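Local coordinates for putative endonuclease/exonuclease/phosphatase family protein (Bacteroides thetaiotaomicron, PDB 3MPR) that is probably a metal-dependent nuclease of the endonuclease/exonuclease/phosphatase family, cutting phosphodiester bonds in nucleic acid, though its natural substrate is not established, at residues D43-F47 with F87-F93; S200-Y206 with H237-Y241. All blocks are in the same frame, centred on the assembly; numbering follows the deposited sequence. Where two conformers were deposited one is given.

Contact 1. Residues D43-F47 with F87-F93; sequences DFDIF and FYRTDKF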
loop_
_atom_site.group_PDB
_atom_site.type_symbol
_atom_site.label_atom_id
_atom_site.label_comp_id
_atom_site.label_asym_id
_atom_site.label_seq_id
_atom_site.Cartn_x
_atom_site.Cartn_y
_atom_site.Cartn_z
ATOM N N ASP A 43 -2.008 7.359 -2.298
ATOM C CA ASP A 43 -3.126 8.217 -2.666
ATOM C C ASP A 43 -3.861 8.848 -1.476
ATOM O O ASP A 43 -5.092 8.765 -1.399
ATOM C CB ASP A 43 -4.134 7.432 -3.515
ATOM C CG ASP A 43 -3.552 6.965 -4.840
ATOM O OD1 ASP A 43 -2.793 7.735 -5.464
ATOM O OD2 ASP A 43 -3.856 5.822 -5.249
ATOM N N PHE A 44 -3.138 9.472 -0.552
ATOM C CA PHE A 44 -3.833 10.163 0.544
ATOM C C PHE A 44 -4.500 11.443 -0.014
ATOM O O PHE A 44 -3.813 12.340 -0.506
ATOM C CB PHE A 44 -2.872 10.574 1.672
ATOM C CG PHE A 44 -2.155 9.435 2.373
ATOM C CD1 PHE A 44 -2.433 8.107 2.098
ATOM C CD2 PHE A 44 -1.192 9.728 3.341
ATOM C CE1 PHE A 44 -1.749 7.084 2.765
ATOM C CE2 PHE A 44 -0.513 8.717 4.020
ATOM C CZ PHE A 44 -0.797 7.386 3.728
ATOM N N ASP A 45 -5.824 11.536 0.052
ATOM C CA ASP A 45 -6.501 12.757 -0.374
ATOM C C ASP A 45 -6.302 13.860 0.656
ATOM O O ASP A 45 -6.101 15.024 0.323
ATOM C CB ASP A 45 -8.003 12.521 -0.521
ATOM C CG ASP A 45 -8.341 11.599 -1.679
ATOM O OD1 ASP A 45 -7.533 11.497 -2.634
ATOM O OD2 ASP A 45 -9.418 10.985 -1.629
ATOM N N ILE A 46 -6.401 13.470 1.917
ATOM C CA ILE A 46 -6.265 14.385 3.026
ATOM C C ILE A 46 -5.772 13.604 4.229
ATOM O O ILE A 46 -6.240 12.504 4.493
ATOM C CB ILE A 46 -7.607 15.094 3.309
ATOM C CG1 ILE A 46 -7.523 15.947 4.577
ATOM C CG2 ILE A 46 -8.734 14.098 3.393
ATOM C CD1 ILE A 46 -8.560 17.041 4.594
ATOM N N PHE A 47 -4.800 14.149 4.947
ATOM C CA PHE A 47 -4.261 13.418 6.086
ATOM C C PHE A 47 -3.818 14.333 7.216
ATOM O O PHE A 47 -3.366 15.438 6.969
ATOM C CB PHE A 47 -3.127 12.458 5.665
ATOM C CG PHE A 47 -1.938 13.125 4.989
ATOM C CD1 PHE A 47 -1.996 13.517 3.664
ATOM C CD2 PHE A 47 -0.738 13.274 5.666
ATOM C CE1 PHE A 47 -0.888 14.090 3.049
ATOM C CE2 PHE A 47 0.364 13.844 5.065
ATOM C CZ PHE A 47 0.291 14.247 3.741
ATOM N N PHE A 87 -2.760 17.994 5.834
ATOM C CA PHE A 87 -2.391 18.150 4.432
ATOM C C PHE A 87 -3.551 17.696 3.562
ATOM O O PHE A 87 -4.257 16.752 3.914
ATOM C CB PHE A 87 -1.149 17.294 4.093
ATOM C CG PHE A 87 0.159 17.887 4.559
ATOM C CD1 PHE A 87 0.541 17.810 5.889
ATOM C CD2 PHE A 87 1.020 18.479 3.651
ATOM C CE1 PHE A 87 1.735 18.345 6.313
ATOM C CE2 PHE A 87 2.222 19.013 4.072
ATOM C CZ PHE A 87 2.580 18.944 5.407
ATOM N N TYR A 88 -3.748 18.348 2.417
ATOM C CA TYR A 88 -4.837 17.961 1.528
ATOM C C TYR A 88 -4.490 18.297 0.086
ATOM O O TYR A 88 -3.650 19.161 -0.168
ATOM C CB TYR A 88 -6.143 18.644 1.939
ATOM C CG TYR A 88 -6.080 20.143 1.787
ATOM C CD1 TYR A 88 -5.407 20.920 2.715
ATOM C CD2 TYR A 88 -6.663 20.778 0.696
ATOM C CE1 TYR A 88 -5.328 22.300 2.575
ATOM C CE2 TYR A 88 -6.589 22.154 0.550
ATOM C CZ TYR A 88 -5.919 22.904 1.501
ATOM O OH TYR A 88 -5.819 24.269 1.378
ATOM N N ARG A 89 -5.114 17.594 -0.858
ATOM C CA ARG A 89 -4.897 17.858 -2.283
ATOM C C ARG A 89 -5.681 19.087 -2.689
ATOM O O ARG A 89 -6.901 19.106 -2.564
ATOM C CB ARG A 89 -5.366 16.680 -3.131
ATOM C CG ARG A 89 -4.452 15.484 -3.056
ATOM C CD ARG A 89 -4.768 14.512 -4.163
ATOM N NE ARG A 89 -4.587 15.113 -5.482
ATOM C CZ ARG A 89 -4.505 14.404 -6.602
ATOM N NH1 ARG A 89 -4.571 13.080 -6.545
ATOM N NH2 ARG A 89 -4.348 15.008 -7.772
ATOM N N THR A 90 -4.998 20.111 -3.190
ATOM C CA THR A 90 -5.702 21.355 -3.486
ATOM C C THR A 90 -6.628 21.194 -4.695
ATOM O O THR A 90 -7.613 21.923 -4.839
ATOM C CB THR A 90 -4.745 22.550 -3.693
ATOM O OG1 THR A 90 -3.848 22.274 -4.770
ATOM C CG2 THR A 90 -3.946 22.832 -2.427
ATOM N N ASP A 91 -6.318 20.241 -5.566
ATOM C CA ASP A 91 -7.183 20.016 -6.725
ATOM C C ASP A 91 -8.470 19.281 -6.364
ATOM O O ASP A 91 -9.384 19.200 -7.187
ATOM C CB ASP A 91 -6.435 19.316 -7.880
ATOM C CG ASP A 91 -6.086 17.852 -7.583
ATOM O OD1 ASP A 91 -6.307 17.373 -6.454
ATOM O OD2 ASP A 91 -5.565 17.174 -8.497
ATOM N N LYS A 92 -8.558 18.770 -5.131
ATOM C CA LYS A 92 -9.757 18.038 -4.698
ATOM C C LYS A 92 -10.687 18.763 -3.716
ATOM O O LYS A 92 -11.889 18.521 -3.719
ATOM C CB LYS A 92 -9.367 16.686 -4.104
ATOM C CG LYS A 92 -9.033 15.635 -5.149
ATOM C CD LYS A 92 -8.598 14.344 -4.468
ATOM C CE LYS A 92 -7.874 13.426 -5.440
ATOM N NZ LYS A 92 -8.815 12.497 -6.104
ATOM N N PHE A 93 -10.139 19.648 -2.883
ATOM C CA PHE A 93 -10.940 20.273 -1.832
ATOM C C PHE A 93 -10.744 21.772 -1.803
ATOM O O PHE A 93 -9.636 22.262 -2.043
ATOM C CB PHE A 93 -10.544 19.720 -0.454
ATOM C CG PHE A 93 -10.525 18.222 -0.384
ATOM C CD1 PHE A 93 -9.340 17.527 -0.553
ATOM C CD2 PHE A 93 -11.700 17.506 -0.156
ATOM C CE1 PHE A 93 -9.317 16.138 -0.492
ATOM C CE2 PHE A 93 -11.685 16.122 -0.100
ATOM C CZ PHE A 93 -10.492 15.436 -0.268
HETATM O O HOH W 1 -5.072 11.229 -3.877
#
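The carbonyl oxygen of Asp45 is met by three groups of 87-93. Arg89 N donates a hydrogen bond to Asp45 O at 3.0 Å. Tyr88 CA adds a C-H...O contact, and the ring of Phe93 brings CE1 to 3.5 Å from Asp45 O, edge first. Further along, Phe47 and Phe87 form an antiparallel hydrogen-bonded pair: Phe47 N binds Phe87 O at 2.9 Å, and Phe87 N binds Phe47 O in return. On the same side of the sheet, CB of Phe87 sits over one face of the Phe47 ring, 3.6 Å from its centroid. The two rings are nearly parallel (11°) but slid apart. With chi1 at 59°, the Phe47 ring is swung between its own N and carbonyl carbon, which puts it under that CB. CD2 of Phe44 lies over the opposite face of that ring, toward its rim. Replacing Phe47 with an alanine would probably leave CB of Phe87 without its aromatic partner and open a gap beside Phe44. Asp45 OD1 has a long salt bridge to Lys92 NZ (3.8 Å), and a water links this OD1 to Arg89 NH1. Asp45 OD2 accepts a hydrogen bond from Thr8 N, on strand 5-13. Arg89 also pairs with Asp91. Ile46 and Tyr88 pack on the sheet face toward Phe127. Strand 86-89 here pairs antiparallel with 46-50 in the alpha/beta sandwich of the DNase I-like fold.

Contact 2. Residues S200-Y206 with H237-Y241; sequences SYEKCDY and HVKRY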
loop_
_atom_site.group_PDB
_atom_site.type_symbol
_atom_site.label_atom_id
_atom_site.label_comp_id
_atom_site.label_asym_id
_atom_site.label_seq_id
_atom_site.Cartn_x
_atom_site.Cartn_y
_atom_site.Cartn_z
ATOM N N SER A 200 -12.498 3.433 12.851
ATOM C CA SER A 200 -12.362 2.832 11.520
ATOM C C SER A 200 -11.823 1.406 11.596
ATOM O O SER A 200 -12.129 0.572 10.756
ATOM C CB SER A 200 -11.404 3.648 10.637
ATOM O OG SER A 200 -11.911 4.939 10.329
ATOM N N TYR A 201 -10.971 1.146 12.584
ATOM C CA TYR A 201 -10.443 -0.211 12.764
ATOM C C TYR A 201 -11.579 -1.197 12.986
ATOM O O TYR A 201 -11.575 -2.314 12.451
ATOM C CB TYR A 201 -9.471 -0.269 13.944
ATOM C CG TYR A 201 -9.010 -1.672 14.265
ATOM C CD1 TYR A 201 -9.710 -2.463 15.177
ATOM C CD2 TYR A 201 -7.882 -2.214 13.648
ATOM C CE1 TYR A 201 -9.294 -3.763 15.471
ATOM C CE2 TYR A 201 -7.457 -3.512 13.946
ATOM C CZ TYR A 201 -8.172 -4.273 14.855
ATOM O OH TYR A 201 -7.763 -5.554 15.139
ATOM N N GLU A 202 -12.562 -0.777 13.778
ATOM C CA GLU A 202 -13.663 -1.664 14.137
ATOM C C GLU A 202 -14.744 -1.706 13.066
ATOM O O GLU A 202 -15.358 -2.749 12.841
ATOM C CB GLU A 202 -14.290 -1.263 15.482
ATOM C CG GLU A 202 -13.333 -1.310 16.669
ATOM C CD GLU A 202 -12.928 -2.729 17.071
ATOM O OE1 GLU A 202 -13.548 -3.704 16.596
ATOM O OE2 GLU A 202 -11.977 -2.863 17.864
ATOM N N LYS A 203 -14.988 -0.582 12.402
ATOM C CA LYS A 203 -16.144 -0.511 11.509
ATOM C C LYS A 203 -15.862 -0.825 10.033
ATOM O O LYS A 203 -16.795 -0.989 9.248
ATOM C CB LYS A 203 -16.839 0.848 11.639
ATOM C CG LYS A 203 -17.330 1.134 13.053
ATOM C CD LYS A 203 -18.049 -0.076 13.649
ATOM C CE LYS A 203 -18.483 0.183 15.084
ATOM N NZ LYS A 203 -19.039 -1.049 15.727
ATOM N N CYS A 204 -14.590 -0.895 9.651
ATOM C CA CYS A 204 -14.239 -1.140 8.258
ATOM C C CYS A 204 -14.856 -2.451 7.745
ATOM O O CYS A 204 -14.992 -3.406 8.499
ATOM C CB CYS A 204 -12.709 -1.195 8.088
ATOM S SG CYS A 204 -11.887 -2.495 9.041
ATOM N N ASP A 205 -15.226 -2.481 6.465
ATOM C CA ASP A 205 -15.553 -3.744 5.794
ATOM C C ASP A 205 -14.331 -4.639 5.688
ATOM O O ASP A 205 -14.406 -5.845 5.952
ATOM C CB ASP A 205 -16.084 -3.494 4.384
ATOM C CG ASP A 205 -17.414 -2.758 4.379
ATOM O OD1 ASP A 205 -18.176 -2.896 5.352
ATOM O OD2 ASP A 205 -17.687 -2.041 3.397
ATOM N N TYR A 206 -13.215 -4.042 5.282
ATOM C CA TYR A 206 -11.977 -4.773 5.050
ATOM C C TYR A 206 -10.833 -4.250 5.935
ATOM O O TYR A 206 -10.489 -3.068 5.886
ATOM C CB TYR A 206 -11.582 -4.746 3.563
ATOM C CG TYR A 206 -10.464 -5.726 3.274
ATOM C CD1 TYR A 206 -10.741 -7.004 2.799
ATOM C CD2 TYR A 206 -9.134 -5.393 3.540
ATOM C CE1 TYR A 206 -9.714 -7.931 2.578
ATOM C CE2 TYR A 206 -8.106 -6.302 3.317
ATOM C CZ TYR A 206 -8.398 -7.562 2.838
ATOM O OH TYR A 206 -7.382 -8.468 2.638
ATOM N N HIS A 237 -19.522 5.498 5.620
ATOM C CA HIS A 237 -19.298 4.065 5.507
ATOM C C HIS A 237 -17.793 3.820 5.405
ATOM O O HIS A 237 -17.126 4.393 4.545
ATOM C CB HIS A 237 -19.986 3.482 4.285
ATOM C CG HIS A 237 -19.850 1.995 4.197
ATOM N ND1 HIS A 237 -20.476 1.142 5.081
ATOM C CD2 HIS A 237 -19.124 1.212 3.367
ATOM C CE1 HIS A 237 -20.159 -0.106 4.783
ATOM N NE2 HIS A 237 -19.340 -0.091 3.746
ATOM N N VAL A 238 -17.260 2.984 6.288
ATOM C CA VAL A 238 -15.822 2.745 6.310
ATOM C C VAL A 238 -15.549 1.496 5.464
ATOM O O VAL A 238 -15.893 0.386 5.861
ATOM C CB VAL A 238 -15.285 2.555 7.744
ATOM C CG1 VAL A 238 -13.775 2.325 7.717
ATOM C CG2 VAL A 238 -15.615 3.786 8.619
ATOM N N LYS A 239 -14.956 1.698 4.294
ATOM C CA LYS A 239 -14.706 0.612 3.357
ATOM C C LYS A 239 -13.487 -0.210 3.774
ATOM O O LYS A 239 -13.527 -1.444 3.776
ATOM C CB LYS A 239 -14.489 1.165 1.948
ATOM C CG LYS A 239 -15.641 2.016 1.421
ATOM C CD LYS A 239 -16.770 1.158 0.860
ATOM C CE LYS A 239 -16.329 0.432 -0.411
ATOM N NZ LYS A 239 -17.432 -0.365 -0.997
ATOM N N ARG A 240 -12.400 0.460 4.138
ATOM C CA ARG A 240 -11.151 -0.282 4.321
ATOM C C ARG A 240 -10.194 0.442 5.248
ATOM O O ARG A 240 -10.134 1.665 5.257
ATOM C CB ARG A 240 -10.497 -0.554 2.956
ATOM C CG ARG A 240 -9.288 -1.501 2.978
ATOM C CD ARG A 240 -9.077 -2.166 1.600
ATOM N NE ARG A 240 -8.767 -1.188 0.555
ATOM C CZ ARG A 240 -8.509 -1.490 -0.714
ATOM N NH1 ARG A 240 -8.530 -2.761 -1.128
ATOM N NH2 ARG A 240 -8.239 -0.513 -1.582
ATOM N N TYR A 241 -9.468 -0.341 6.039
ATOM C CA TYR A 241 -8.491 0.167 6.982
ATOM C C TYR A 241 -7.193 -0.571 6.682
ATOM O O TYR A 241 -7.189 -1.793 6.487
ATOM C CB TYR A 241 -8.965 -0.130 8.409
ATOM C CG TYR A 241 -7.939 0.052 9.522
ATOM C CD1 TYR A 241 -6.951 -0.911 9.751
ATOM C CD2 TYR A 241 -7.982 1.162 10.366
ATOM C CE1 TYR A 241 -6.032 -0.767 10.774
ATOM C CE2 TYR A 241 -7.065 1.315 11.414
ATOM C CZ TYR A 241 -6.096 0.351 11.610
ATOM O OH TYR A 241 -5.174 0.485 12.627
HETATM O O HOH W 2 -18.884 1.539 8.076
HETATM O O HOH W 3 -16.620 -2.197 1.170
#
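Asp205 and His237 make the shortest direct polar contact between the two segments. His237 NE2 donates to Asp205 OD2 at 2.6 Å, on the syn side of the carboxylate and 22° out of its plane. A water joins the same OD2 to Lys239 NZ, weakly at the lysine end. The ring of Tyr201 points its edge at the face of Tyr241 in a T-shaped stack, with planes at 86° and Tyr201 CD2 3.7 Å from Tyr241 CE1. A chi1 of 174° swings the Tyr201 ring away from its backbone N, bringing that edge to Tyr241. Val238 CG1 packs on Cys204 CB at 3.7 Å, while Cys204 SG touches Tyr241 CB. Backbone bonds set this arrangement. Asp205 N binds Val238 O, Tyr206 N binds Lys239 O, and Tyr241 N returns to Tyr206 O at 2.9 Å. Helix 200-203 leads into a short parallel strand at the border of the larger sheet of the DNase I-like fold. A classic beta bulge sets Lys239 and Arg240 opposite Glu286, which salt-bridges Arg240. Tyr206 runs alongside Arg240, CD2 of the ring against CD of the arginine, both heading for the second subunit. Tyr206 OH bonds Gln40 and Gln37 of that subunit.

How the contacts relate
Contact 1 is complete along the chain before contact 2 begins. Their centres lie 20 Å apart and their nearest atoms about 9 Å. Both reach the same mixed sheet, on opposite sides of its middle. Contact 1 joins strands 46-50 and 86-89, next to the outermost strand 67-70. Contact 2 joins strand 237-243 to 206-208, the other outermost strand. Strands 5-13 and 283-289 lie between them, so early and late chain parts build one sheet. Across the dimer, Asp43 in contact 1 salt-bridges Arg240 in contact 2 of the other subunit. Glu51, which binds magnesium in a structure of this protein though not in this chain, lies about 11 Å from Phe87 of contact 1, side chain to side chain.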